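Local coordinates for lectin-like protein (Entamoeba histolytica HM-1:IMSS-A, PDB 5ZBT) that is of unknown function but may bind D-mannose, as its family suggests, being the legume-lectin-like domain of a longer membrane protein resembling ERGIC-53, at residues L86-K91 and I126-V131. Residues are numbered along the deposited sequence; the frame is centred on the assembly and turned at random.
Sequences LNIICK and INFEDV
Two apolar pairs carry this contact: L86 meets I126, and I88 meets F128. In the first, the branches reach toward each other tip to tip, with CD2 of L86 lying 3.9 Å from CD1 of I126. I126 is extended for this reach, since its CD1 methyl lies anti to CA (chi2 179°), which stretches the side chain across the gap. The second pair approaches from opposite directions: CD1 of I88 stands 4.1 Å from CE1 of F128 and comes at the ring obliquely. CG1 of I88 sits beside the backbone N, anti to the carbonyl carbon, and this placement together with an extended chain carries CD1 toward the ring. No hydrogen bond links the segments, and the CA atoms of L86 and I126 are 10.8 Å apart, a spacing bridged by side chains alone. This is face-to-face packing in the beta sandwich of the legume-lectin fold, because strand 80-90 belongs to one seven-stranded antiparallel sheet and strand 122-127 to the other. All four touching residues are buried, yet the segments bury only 133 Å² between them, summed over both sides, so the contact is a small part of the intersheet core. Y222 of strand 220-231 touches both I88 and F128, while I162 packs on L86. After N127, where strand 122-127 ends, the chain makes a type II turn from F128 to V131. There ND2 of N127 donates to O of E129 at 3.0 Å, with an N-H...O angle of 154° and the donor tilted 22° from the carbonyl plane. The carboxylate of E129 accepts backbone N-H groups from G96 and G216, one on each oxygen, tying the turn to neighbouring loops. At the far end of the other segment, C90 forms a disulfide with C94.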
loop_
_atom_site.group_PDB
_atom_site.type_symbol
_atom_site.label_atom_id
_atom_site.label_comp_id
_atom_site.label_asym_id
_atom_site.label_seq_id
_atom_site.Cartn_x
_atom_site.Cartn_y
_atom_site.Cartn_z
ATOM N N LEU A 86 1.475 -1.368 -9.535
ATOM C CA LEU A 86 0.470 -2.407 -9.341
ATOM C C LEU A 86 0.386 -3.347 -10.535
ATOM O O LEU A 86 0.528 -2.930 -11.688
ATOM C CB LEU A 86 -0.905 -1.773 -9.130
ATOM C CG LEU A 86 -1.377 -1.320 -7.751
ATOM C CD1 LEU A 86 -0.256 -0.753 -6.945
ATOM C CD2 LEU A 86 -2.449 -0.273 -7.947
ATOM N N ASN A 87 0.113 -4.623 -10.246
ATOM C CA ASN A 87 -0.194 -5.641 -11.264
ATOM C C ASN A 87 -1.330 -6.496 -10.692
ATOM O O ASN A 87 -1.083 -7.505 -10.021
ATOM C CB ASN A 87 1.047 -6.470 -11.589
ATOM C CG ASN A 87 0.841 -7.426 -12.761
ATOM O OD1 ASN A 87 -0.238 -7.501 -13.344
ATOM N ND2 ASN A 87 1.890 -8.167 -13.104
ATOM N N ILE A 88 -2.574 -6.075 -10.925
ATOM C CA ILE A 88 -3.751 -6.696 -10.314
ATOM C C ILE A 88 -4.543 -7.432 -11.396
ATOM O O ILE A 88 -4.865 -6.854 -12.440
ATOM C CB ILE A 88 -4.629 -5.653 -9.594
ATOM C CG1 ILE A 88 -3.853 -4.959 -8.473
ATOM C CG2 ILE A 88 -5.874 -6.297 -8.986
ATOM C CD1 ILE A 88 -4.560 -3.714 -7.953
ATOM N N ILE A 89 -4.861 -8.701 -11.148
ATOM C CA ILE A 89 -5.561 -9.548 -12.113
ATOM C C ILE A 89 -6.955 -9.855 -11.585
ATOM O O ILE A 89 -7.105 -10.328 -10.452
ATOM C CB ILE A 89 -4.797 -10.854 -12.397
ATOM C CG1 ILE A 89 -3.394 -10.558 -12.925
ATOM C CG2 ILE A 89 -5.552 -11.693 -13.407
ATOM C CD1 ILE A 89 -3.389 -9.542 -14.046
ATOM N N CYS A 90 -7.970 -9.605 -12.415
ATOM C CA CYS A 90 -9.361 -9.921 -12.095
ATOM C C CYS A 90 -10.059 -10.415 -13.350
ATOM O O CYS A 90 -10.204 -9.648 -14.310
ATOM C CB CYS A 90 -10.099 -8.700 -11.547
ATOM S SG CYS A 90 -9.117 -7.682 -10.420
ATOM N N LYS A 91 -10.498 -11.681 -13.338
ATOM C CA LYS A 91 -11.280 -12.220 -14.454
ATOM C C LYS A 91 -12.487 -11.346 -14.746
ATOM O O LYS A 91 -12.733 -10.975 -15.902
ATOM C CB LYS A 91 -11.734 -13.651 -14.161
ATOM N N ILE A 126 -6.599 0.979 -1.282
ATOM C CA ILE A 126 -7.293 0.965 -2.561
ATOM C C ILE A 126 -8.356 -0.114 -2.463
ATOM O O ILE A 126 -8.030 -1.294 -2.285
ATOM C CB ILE A 126 -6.344 0.685 -3.737
ATOM C CG1 ILE A 126 -5.134 1.627 -3.717
ATOM C CG2 ILE A 126 -7.107 0.787 -5.065
ATOM C CD1 ILE A 126 -4.129 1.361 -4.866
ATOM N N ASN A 127 -9.622 0.274 -2.555
ATOM C CA ASN A 127 -10.721 -0.658 -2.327
ATOM C C ASN A 127 -11.543 -0.838 -3.597
ATOM O O ASN A 127 -12.008 0.148 -4.179
ATOM C CB ASN A 127 -11.612 -0.175 -1.193
ATOM C CG ASN A 127 -12.811 -1.064 -1.014
ATOM O OD1 ASN A 127 -12.679 -2.180 -0.545
ATOM N ND2 ASN A 127 -13.982 -0.593 -1.423
ATOM N N PHE A 128 -11.706 -2.100 -4.027
ATOM C CA PHE A 128 -12.590 -2.479 -5.132
ATOM C C PHE A 128 -13.897 -3.121 -4.668
ATOM O O PHE A 128 -14.875 -3.120 -5.431
ATOM C CB PHE A 128 -11.895 -3.474 -6.084
ATOM C CG PHE A 128 -10.689 -2.922 -6.790
ATOM C CD1 PHE A 128 -9.442 -2.927 -6.168
ATOM C CD2 PHE A 128 -10.795 -2.420 -8.080
ATOM C CE1 PHE A 128 -8.322 -2.423 -6.818
ATOM C CE2 PHE A 128 -9.682 -1.919 -8.749
ATOM C CZ PHE A 128 -8.440 -1.913 -8.121
ATOM N N GLU A 129 -13.930 -3.668 -3.449
ATOM C CA GLU A 129 -15.089 -4.398 -2.943
ATOM C C GLU A 129 -16.282 -3.464 -2.757
ATOM O O GLU A 129 -16.186 -2.454 -2.053
ATOM C CB GLU A 129 -14.726 -5.070 -1.621
ATOM C CG GLU A 129 -15.791 -6.010 -1.060
ATOM C CD GLU A 129 -15.625 -7.446 -1.525
ATOM O OE1 GLU A 129 -16.330 -8.321 -0.998
ATOM O OE2 GLU A 129 -14.791 -7.709 -2.415
ATOM N N ASP A 130 -17.394 -3.794 -3.413
ATOM C CA ASP A 130 -18.702 -3.161 -3.268
ATOM C C ASP A 130 -18.811 -1.772 -3.888
ATOM O O ASP A 130 -19.819 -1.092 -3.668
ATOM C CB ASP A 130 -19.143 -3.076 -1.801
ATOM C CG ASP A 130 -19.269 -4.434 -1.139
ATOM O OD1 ASP A 130 -19.518 -5.447 -1.844
ATOM O OD2 ASP A 130 -19.108 -4.488 0.100
ATOM N N VAL A 131 -17.835 -1.326 -4.673
ATOM C CA VAL A 131 -17.967 -0.056 -5.371
ATOM C C VAL A 131 -17.730 -0.287 -6.855
ATOM O O VAL A 131 -17.016 -1.207 -7.263
ATOM C CB VAL A 131 -17.008 1.027 -4.834
ATOM C CG1 VAL A 131 -17.580 1.654 -3.604
ATOM C CG2 VAL A 131 -15.611 0.438 -4.556
#